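Local coordinates for protein cytochrome c2 (Rhodobacter sphaeroides, PDB 1CXC) that carries electrons with a covalently bound heme c, acting as the electron donor to oxidized bacteriochlorophyll in photosynthetic bacteria, at residues K67-D72 against T84-E89; F102-E107 against H111-Y116. One frame throughout, in Å; residues are numbered along the deposited sequence.

Overall arrangement
Each contact reaches the heme c of this cytochrome c fold through part of its side chains, and the two follow one another along the chain. Contact 1 sets the loop 67-72 against helix 83-91 and meets the heme through Trp71, at a propionate, with Leu69 and Phe86 behind it; contact 2 joins the loop 102-107 to helix 107-120 and meets it through Phe102, Leu104 and Ile113, near the CBB carbon. Their centres lie about 16 Å apart, yet they touch: Trp71 O is 3.7 Å from Trp114 CH2. The side chain of Trp71 lies about 8 Å from that of Met100, a predicted axial ligand of the iron, and that of Leu104 about 7 Å from it.

Contact 1: K67-D72 against T84-E89; sequences KGLAWD and TKFLKE. With HEC (heme c), chain B.
Leu69 pushes its CD2 methyl against the rim of the Phe86 ring, 3.8 Å from CE2 and lying in the plane of the ring, so that a branched aliphatic tip meets an aromatic edge. This small, wholly buried contact belongs to the heme crevice of the cytochrome c fold, where the loop 67-72 packs against helix 83-91. The two side chains come from opposite directions; with CG of Phe86 anti to its backbone N (chi1 173°), the ring leaves the helix toward the loop. Trp71 arrives beside Leu69, and its CH2 lies 4.3 Å from Phe86 CE2.

The indole lies between two methyl groups, one of the protein and one of the heme. Leu69 CD2 sits 3.9 Å above one face, toward the rim, while the heme methyl CMA lies over the centre of the opposite face. Tryptophan suits this place because it offers broad apolar faces and a single N-H at its edge. Leucine suits the corner where the two rings meet, because its one methyl CD2 touches the edge of Phe86 and a face of Trp71. Tyr79 also meets the indole, and Tyr57, Arg46 and Gly49 are among the other hydrogen-bonding partners of the heme. Gly68, with its positive phi of 116°, ends helix 59-66 in a Schellman motif and lets the chain turn into the loop. From Trp71, NE1 donates to the propionate oxygen O2A of the heme at 3.1 Å with an N-H...O angle of 155°.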
loop_
_atom_site.group_PDB
_atom_site.type_symbol
_atom_site.label_atom_id
_atom_site.label_comp_id
_atom_site.label_asym_id
_atom_site.label_seq_id
_atom_site.Cartn_x
_atom_site.Cartn_y
_atom_site.Cartn_z
ATOM N N LYS A 67 -7.976 14.520 -1.685
ATOM C CA LYS A 67 -7.480 15.220 -2.845
ATOM C C LYS A 67 -7.780 14.414 -4.091
ATOM O O LYS A 67 -7.346 14.789 -5.168
ATOM C CB LYS A 67 -5.970 15.388 -2.748
ATOM C CG LYS A 67 -5.499 16.823 -2.599
ATOM C CD LYS A 67 -4.929 17.071 -1.209
ATOM C CE LYS A 67 -5.697 18.184 -0.503
ATOM N NZ LYS A 67 -6.750 17.650 0.352
ATOM N N GLY A 68 -7.995 13.120 -3.933
ATOM C CA GLY A 68 -8.294 12.310 -5.091
ATOM C C GLY A 68 -7.242 11.249 -5.396
ATOM O O GLY A 68 -7.422 10.494 -6.343
ATOM N N LEU A 69 -6.339 10.941 -4.461
ATOM C CA LEU A 69 -5.335 9.916 -4.737
ATOM C C LEU A 69 -5.865 8.487 -4.660
ATOM O O LEU A 69 -6.616 8.147 -3.750
ATOM C CB LEU A 69 -4.181 10.026 -3.764
ATOM C CG LEU A 69 -3.257 8.800 -3.681
ATOM C CD1 LEU A 69 -2.508 8.625 -4.987
ATOM C CD2 LEU A 69 -2.290 8.919 -2.506
ATOM N N ALA A 70 -5.826 7.769 -5.770
ATOM C CA ALA A 70 -6.252 6.375 -5.818
ATOM C C ALA A 70 -4.989 5.591 -6.188
ATOM O O ALA A 70 -4.249 5.975 -7.085
ATOM C CB ALA A 70 -7.288 6.222 -6.910
ATOM N N TRP A 71 -4.745 4.416 -5.623
ATOM C CA TRP A 71 -3.475 3.757 -5.885
ATOM C C TRP A 71 -3.232 3.163 -7.255
ATOM O O TRP A 71 -4.088 2.443 -7.796
ATOM C CB TRP A 71 -3.253 2.677 -4.816
ATOM C CG TRP A 71 -3.070 3.285 -3.431
ATOM C CD1 TRP A 71 -4.047 3.150 -2.480
ATOM C CD2 TRP A 71 -2.015 4.056 -3.019
ATOM N NE1 TRP A 71 -3.595 3.850 -1.466
ATOM C CE2 TRP A 71 -2.400 4.389 -1.729
ATOM C CE3 TRP A 71 -0.830 4.548 -3.564
ATOM C CZ2 TRP A 71 -1.617 5.192 -0.940
ATOM C CZ3 TRP A 71 -0.038 5.367 -2.777
ATOM C CH2 TRP A 71 -0.428 5.675 -1.476
ATOM N N ASP A 72 -2.233 3.694 -7.969
ATOM C CA ASP A 72 -1.839 3.099 -9.223
ATOM C C ASP A 72 -0.354 2.758 -9.088
ATOM O O ASP A 72 0.266 3.137 -8.090
ATOM C CB ASP A 72 -2.087 3.983 -10.440
ATOM C CG ASP A 72 -1.675 5.423 -10.265
ATOM O OD1 ASP A 72 -0.791 5.670 -9.455
ATOM O OD2 ASP A 72 -1.905 6.179 -11.210
ATOM N N THR A 84 6.599 9.435 3.967
ATOM C CA THR A 84 6.357 10.763 4.466
ATOM C C THR A 84 6.700 11.813 3.437
ATOM O O THR A 84 5.934 12.742 3.222
ATOM C CB THR A 84 7.134 10.980 5.757
ATOM O OG1 THR A 84 6.412 10.257 6.728
ATOM C CG2 THR A 84 7.160 12.431 6.167
ATOM N N LYS A 85 7.706 11.560 2.621
ATOM C CA LYS A 85 8.047 12.525 1.609
ATOM C C LYS A 85 6.937 12.528 0.580
ATOM O O LYS A 85 6.611 13.565 -0.013
ATOM C CB LYS A 85 9.363 12.126 0.953
ATOM C CG LYS A 85 9.836 13.079 -0.142
ATOM C CD LYS A 85 11.233 12.698 -0.619
ATOM C CE LYS A 85 11.265 12.546 -2.130
ATOM N N PHE A 86 6.529 11.327 0.155
ATOM C CA PHE A 86 5.469 11.226 -0.822
ATOM C C PHE A 86 4.241 11.994 -0.375
ATOM O O PHE A 86 3.673 12.733 -1.157
ATOM C CB PHE A 86 5.064 9.772 -1.016
ATOM C CG PHE A 86 3.844 9.637 -1.906
ATOM C CD1 PHE A 86 3.996 9.610 -3.281
ATOM C CD2 PHE A 86 2.586 9.579 -1.349
ATOM C CE1 PHE A 86 2.890 9.513 -4.095
ATOM C CE2 PHE A 86 1.482 9.488 -2.166
ATOM C CZ PHE A 86 1.638 9.447 -3.531
ATOM N N LEU A 87 3.824 11.831 0.882
ATOM C CA LEU A 87 2.621 12.480 1.391
ATOM C C LEU A 87 2.795 13.990 1.450
ATOM O O LEU A 87 1.857 14.734 1.146
ATOM C CB LEU A 87 2.321 11.975 2.781
ATOM C CG LEU A 87 1.173 11.009 3.042
ATOM C CD1 LEU A 87 0.621 10.360 1.795
ATOM C CD2 LEU A 87 1.591 10.005 4.107
ATOM N N LYS A 88 4.000 14.486 1.742
ATOM C CA LYS A 88 4.184 15.934 1.766
ATOM C C LYS A 88 4.080 16.535 0.354
ATOM O O LYS A 88 3.441 17.558 0.120
ATOM C CB LYS A 88 5.554 16.265 2.288
ATOM C CG LYS A 88 5.722 16.035 3.764
ATOM C CD LYS A 88 7.014 16.721 4.137
ATOM C CE LYS A 88 7.568 16.166 5.431
ATOM N NZ LYS A 88 6.773 16.587 6.567
ATOM N N GLU A 89 4.627 15.874 -0.655
ATOM C CA GLU A 89 4.559 16.448 -1.977
ATOM C C GLU A 89 3.164 16.402 -2.532
ATOM O O GLU A 89 2.772 17.266 -3.306
ATOM C CB GLU A 89 5.507 15.721 -2.920
ATOM C CG GLU A 89 6.964 15.811 -2.472
ATOM C CD GLU A 89 7.949 14.991 -3.304
HETATM FE FE HEC B . 2.315 -0.063 4.673
HETATM C CHA HEC B . -0.305 2.075 4.595
HETATM C CHB HEC B . 1.961 -0.654 1.337
HETATM C CHC HEC B . 5.083 -2.084 4.732
HETATM C CHD HEC B . 2.509 0.259 8.074
HETATM N NA HEC B . 1.115 0.597 3.249
HETATM C C1A HEC B . 0.077 1.505 3.393
HETATM C C2A HEC B . -0.560 1.770 2.115
HETATM C C3A HEC B . 0.091 1.027 1.189
HETATM C C4A HEC B . 1.105 0.278 1.910
HETATM C CMA HEC B . -0.143 1.077 -0.314
HETATM C CAA HEC B . -1.785 2.636 1.858
HETATM C CBA HEC B . -3.030 1.770 1.750
HETATM C CGA HEC B . -4.359 2.502 1.854
HETATM O O1A HEC B . -5.253 1.978 2.485
HETATM O O2A HEC B . -4.417 3.665 1.471
HETATM N NB HEC B . 3.310 -1.112 3.333
HETATM C C1B HEC B . 2.975 -1.313 2.001
HETATM C C2B HEC B . 3.890 -2.246 1.366
HETATM C C3B HEC B . 4.834 -2.603 2.292
HETATM C C4B HEC B . 4.451 -1.903 3.514
HETATM C CMB HEC B . 3.802 -2.726 -0.088
HETATM C CAB HEC B . 5.980 -3.419 2.070
HETATM C CBB HEC B . 7.059 -3.029 1.150
HETATM N NC HEC B . 3.547 -0.721 6.088
HETATM C C1C HEC B . 4.657 -1.545 5.927
HETATM C C2C HEC B . 5.241 -1.884 7.210
HETATM C C3C HEC B . 4.520 -1.228 8.148
HETATM C C4C HEC B . 3.465 -0.522 7.449
HETATM C CMC HEC B . 6.300 -2.948 7.456
HETATM C CAC HEC B . 4.715 -1.259 9.525
HETATM C CBC HEC B . 5.977 -0.893 10.152
HETATM N ND HEC B . 1.314 0.925 6.029
HETATM C C1D HEC B . 1.508 0.949 7.409
HETATM C C2D HEC B . 0.594 1.868 8.051
HETATM C C3D HEC B . -0.150 2.432 7.073
HETATM C C4D HEC B . 0.278 1.824 5.828
HETATM C CMD HEC B . 0.509 2.181 9.543
HETATM C CAD HEC B . -1.019 3.672 7.217
HETATM C CBD HEC B . -0.306 4.912 6.678
HETATM C CGD HEC B . -0.824 6.245 7.236
HETATM O O1D HEC B . -0.154 7.250 7.053
HETATM O O2D HEC B . -2.006 6.338 7.523
#

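Contact 2: F102-E107 against H111-Y116; sequences FKLKKE and HNIWAY. With HEC (heme c), chain B.
Leu104 and Ile113 reach toward each other tip to tip, Leu104 CD2 standing 4.1 Å from Ile113 CD1. Ile113 carries CG1 anti to its carbonyl carbon (chi1 -73°) and runs on extended, which brings CD1 forward to the leucine. The heme carbon CBB borders this meeting, 3.8 Å from Leu104 CD1 and 4.0 Å from Ile113 CD1. Leucine suits the spot because its fork divides the work, CD1 on CBB and CD2 on Ile113; isoleucine reaches both with the end of its long branch and turns CG2 to the heme methyl CMB, 4.1 Å away. Phe102 adds an aromatic ring set obliquely to CBB, its CE2 3.4 Å away, while its CB packs on the methyl CMC.

This is the part of the cytochrome c fold where the chain passes from the loop carrying Met100, a predicted axial ligand of the iron, into the C-terminal helix 107-120. Ile113 also touches Ala11 of the N-terminal helix 5-11, where the two terminal helices pack together as is usual in this family. Leu104 touches Val80 of helix 73-81.

Further out, Glu107 and His111 lie side by side and point the same way, one turn apart on the helix. CD2 of His111 lies 3.6 Å from the methylene CG of Glu107 and 3.2 Å from Glu107 O, with the carboxylate and imidazole planes 78° apart. The imidazole's ND1 is hydrogen-bonded to Glu73, which probably holds the turn of the ring, and Glu107 OE1 has a weak hydrogen bond to Gln81. In the backbone, His111 N donates to Glu107 O at 3.1 Å, an ordinary first-turn helical bond.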
loop_
_atom_site.group_PDB
_atom_site.type_symbol
_atom_site.label_atom_id
_atom_site.label_comp_id
_atom_site.label_asym_id
_atom_site.label_seq_id
_atom_site.Cartn_x
_atom_site.Cartn_y
_atom_site.Cartn_z
ATOM N N PHE A 102 8.053 2.216 7.471
ATOM C CA PHE A 102 8.930 1.330 6.725
ATOM C C PHE A 102 9.212 1.910 5.353
ATOM O O PHE A 102 8.379 2.641 4.853
ATOM C CB PHE A 102 8.269 -0.037 6.533
ATOM C CG PHE A 102 9.024 -0.996 5.607
ATOM C CD1 PHE A 102 10.003 -1.827 6.124
ATOM C CD2 PHE A 102 8.726 -1.064 4.258
ATOM C CE1 PHE A 102 10.670 -2.727 5.306
ATOM C CE2 PHE A 102 9.399 -1.953 3.445
ATOM C CZ PHE A 102 10.362 -2.792 3.967
ATOM N N LYS A 103 10.475 1.932 4.925
ATOM C CA LYS A 103 10.808 2.405 3.597
ATOM C C LYS A 103 11.402 1.250 2.790
ATOM O O LYS A 103 12.440 0.691 3.175
ATOM C CB LYS A 103 11.870 3.496 3.638
ATOM C CG LYS A 103 11.400 4.788 4.270
ATOM C CD LYS A 103 12.546 5.779 4.243
ATOM C CE LYS A 103 12.132 7.083 4.891
ATOM N NZ LYS A 103 13.229 8.034 4.840
ATOM N N LEU A 104 10.872 0.998 1.586
ATOM C CA LEU A 104 11.384 -0.051 0.720
ATOM C C LEU A 104 12.555 0.546 -0.024
ATOM O O LEU A 104 12.356 1.450 -0.824
ATOM C CB LEU A 104 10.303 -0.458 -0.270
ATOM C CG LEU A 104 10.526 -1.722 -1.080
ATOM C CD1 LEU A 104 10.663 -2.903 -0.141
ATOM C CD2 LEU A 104 9.378 -1.953 -2.049
ATOM N N LYS A 105 13.777 0.008 0.105
ATOM C CA LYS A 105 14.915 0.654 -0.555
ATOM C C LYS A 105 15.063 0.357 -2.020
ATOM O O LYS A 105 15.553 1.205 -2.741
ATOM C CB LYS A 105 16.269 0.329 0.080
ATOM C CG LYS A 105 16.212 -0.305 1.463
ATOM C CD LYS A 105 15.860 0.731 2.523
ATOM N N LYS A 106 14.503 -0.734 -2.525
ATOM C CA LYS A 106 14.689 -1.038 -3.924
ATOM C C LYS A 106 13.466 -0.757 -4.794
ATOM O O LYS A 106 12.418 -1.367 -4.628
ATOM C CB LYS A 106 15.081 -2.500 -4.073
ATOM C CG LYS A 106 16.576 -2.704 -4.262
ATOM C CD LYS A 106 16.995 -4.118 -3.868
ATOM N N GLU A 107 13.669 0.021 -5.865
ATOM C CA GLU A 107 12.610 0.341 -6.812
ATOM C C GLU A 107 12.100 -0.923 -7.459
ATOM O O GLU A 107 10.945 -0.995 -7.849
ATOM C CB GLU A 107 13.154 1.227 -7.920
ATOM C CG GLU A 107 12.094 1.707 -8.900
ATOM C CD GLU A 107 12.417 3.081 -9.501
ATOM O OE1 GLU A 107 12.199 4.090 -8.814
ATOM O OE2 GLU A 107 13.106 3.128 -10.525
ATOM N N HIS A 111 8.155 -2.281 -7.938
ATOM C CA HIS A 111 7.434 -2.663 -9.127
ATOM C C HIS A 111 7.015 -4.129 -9.067
ATOM O O HIS A 111 5.972 -4.492 -9.577
ATOM C CB HIS A 111 8.307 -2.445 -10.354
ATOM C CG HIS A 111 8.461 -0.986 -10.726
ATOM N ND1 HIS A 111 7.464 -0.283 -11.231
ATOM C CD2 HIS A 111 9.584 -0.230 -10.622
ATOM C CE1 HIS A 111 7.940 0.913 -11.420
ATOM N NE2 HIS A 111 9.210 0.942 -11.076
ATOM N N ASN A 112 7.868 -5.034 -8.555
ATOM C CA ASN A 112 7.508 -6.451 -8.466
ATOM C C ASN A 112 6.330 -6.676 -7.542
ATOM O O ASN A 112 5.445 -7.491 -7.805
ATOM C CB ASN A 112 8.686 -7.285 -7.980
ATOM C CG ASN A 112 9.839 -7.320 -8.975
ATOM O OD1 ASN A 112 11.001 -7.571 -8.603
ATOM N ND2 ASN A 112 9.583 -7.025 -10.258
ATOM N N ILE A 113 6.332 -6.000 -6.411
ATOM C CA ILE A 113 5.245 -6.110 -5.469
ATOM C C ILE A 113 3.960 -5.554 -6.082
ATOM O O ILE A 113 2.907 -6.178 -5.975
ATOM C CB ILE A 113 5.609 -5.365 -4.175
ATOM C CG1 ILE A 113 6.664 -6.125 -3.371
ATOM C CG2 ILE A 113 4.350 -5.146 -3.343
ATOM C CD1 ILE A 113 7.158 -5.346 -2.146
ATOM N N TRP A 114 4.038 -4.510 -6.919
ATOM C CA TRP A 114 2.816 -4.013 -7.538
ATOM C C TRP A 114 2.286 -5.053 -8.522
ATOM O O TRP A 114 1.083 -5.297 -8.609
ATOM C CB TRP A 114 3.077 -2.692 -8.277
ATOM C CG TRP A 114 1.773 -2.128 -8.888
ATOM C CD1 TRP A 114 1.534 -2.199 -10.236
ATOM C CD2 TRP A 114 0.722 -1.584 -8.200
ATOM N NE1 TRP A 114 0.325 -1.675 -10.419
ATOM C CE2 TRP A 114 -0.196 -1.318 -9.223
ATOM C CE3 TRP A 114 0.415 -1.303 -6.884
ATOM C CZ2 TRP A 114 -1.445 -0.772 -8.931
ATOM C CZ3 TRP A 114 -0.827 -0.747 -6.596
ATOM C CH2 TRP A 114 -1.748 -0.481 -7.606
ATOM N N ALA A 115 3.164 -5.726 -9.264
ATOM C CA ALA A 115 2.702 -6.730 -10.198
ATOM C C ALA A 115 2.054 -7.914 -9.473
ATOM O O ALA A 115 1.062 -8.496 -9.935
ATOM C CB ALA A 115 3.883 -7.236 -11.025
ATOM N N TYR A 116 2.555 -8.224 -8.272
ATOM C CA TYR A 116 2.004 -9.300 -7.464
ATOM C C TYR A 116 0.607 -8.904 -6.972
ATOM O O TYR A 116 -0.361 -9.648 -7.095
ATOM C CB TYR A 116 2.970 -9.540 -6.292
ATOM C CG TYR A 116 2.430 -10.400 -5.157
ATOM C CD1 TYR A 116 2.012 -11.696 -5.417
ATOM C CD2 TYR A 116 2.349 -9.881 -3.885
ATOM C CE1 TYR A 116 1.500 -12.492 -4.403
ATOM C CE2 TYR A 116 1.840 -10.662 -2.870
ATOM C CZ TYR A 116 1.419 -11.961 -3.134
ATOM O OH TYR A 116 0.889 -12.741 -2.114
HETATM FE FE HEC B . 2.315 -0.063 4.673
HETATM C CHA HEC B . -0.305 2.075 4.595
HETATM C CHB HEC B . 1.961 -0.654 1.337
HETATM C CHC HEC B . 5.083 -2.084 4.732
HETATM C CHD HEC B . 2.509 0.259 8.074
HETATM N NA HEC B . 1.115 0.597 3.249
HETATM C C1A HEC B . 0.077 1.505 3.393
HETATM C C2A HEC B . -0.560 1.770 2.115
HETATM C C3A HEC B . 0.091 1.027 1.189
HETATM C C4A HEC B . 1.105 0.278 1.910
HETATM C CMA HEC B . -0.143 1.077 -0.314
HETATM C CAA HEC B . -1.785 2.636 1.858
HETATM C CBA HEC B . -3.030 1.770 1.750
HETATM C CGA HEC B . -4.359 2.502 1.854
HETATM O O1A HEC B . -5.253 1.978 2.485
HETATM O O2A HEC B . -4.417 3.665 1.471
HETATM N NB HEC B . 3.310 -1.112 3.333
HETATM C C1B HEC B . 2.975 -1.313 2.001
HETATM C C2B HEC B . 3.890 -2.246 1.366
HETATM C C3B HEC B . 4.834 -2.603 2.292
HETATM C C4B HEC B . 4.451 -1.903 3.514
HETATM C CMB HEC B . 3.802 -2.726 -0.088
HETATM C CAB HEC B . 5.980 -3.419 2.070
HETATM C CBB HEC B . 7.059 -3.029 1.150
HETATM N NC HEC B . 3.547 -0.721 6.088
HETATM C C1C HEC B . 4.657 -1.545 5.927
HETATM C C2C HEC B . 5.241 -1.884 7.210
HETATM C C3C HEC B . 4.520 -1.228 8.148
HETATM C C4C HEC B . 3.465 -0.522 7.449
HETATM C CMC HEC B . 6.300 -2.948 7.456
HETATM C CAC HEC B . 4.715 -1.259 9.525
HETATM C CBC HEC B . 5.977 -0.893 10.152
HETATM N ND HEC B . 1.314 0.925 6.029
HETATM C C1D HEC B . 1.508 0.949 7.409
HETATM C C2D HEC B . 0.594 1.868 8.051
HETATM C C3D HEC B . -0.150 2.432 7.073
HETATM C C4D HEC B . 0.278 1.824 5.828
HETATM C CMD HEC B . 0.509 2.181 9.543
HETATM C CAD HEC B . -1.019 3.672 7.217
HETATM C CBD HEC B . -0.306 4.912 6.678
HETATM C CGD HEC B . -0.824 6.245 7.236
HETATM O O1D HEC B . -0.154 7.250 7.053
HETATM O O2D HEC B . -2.006 6.338 7.523
#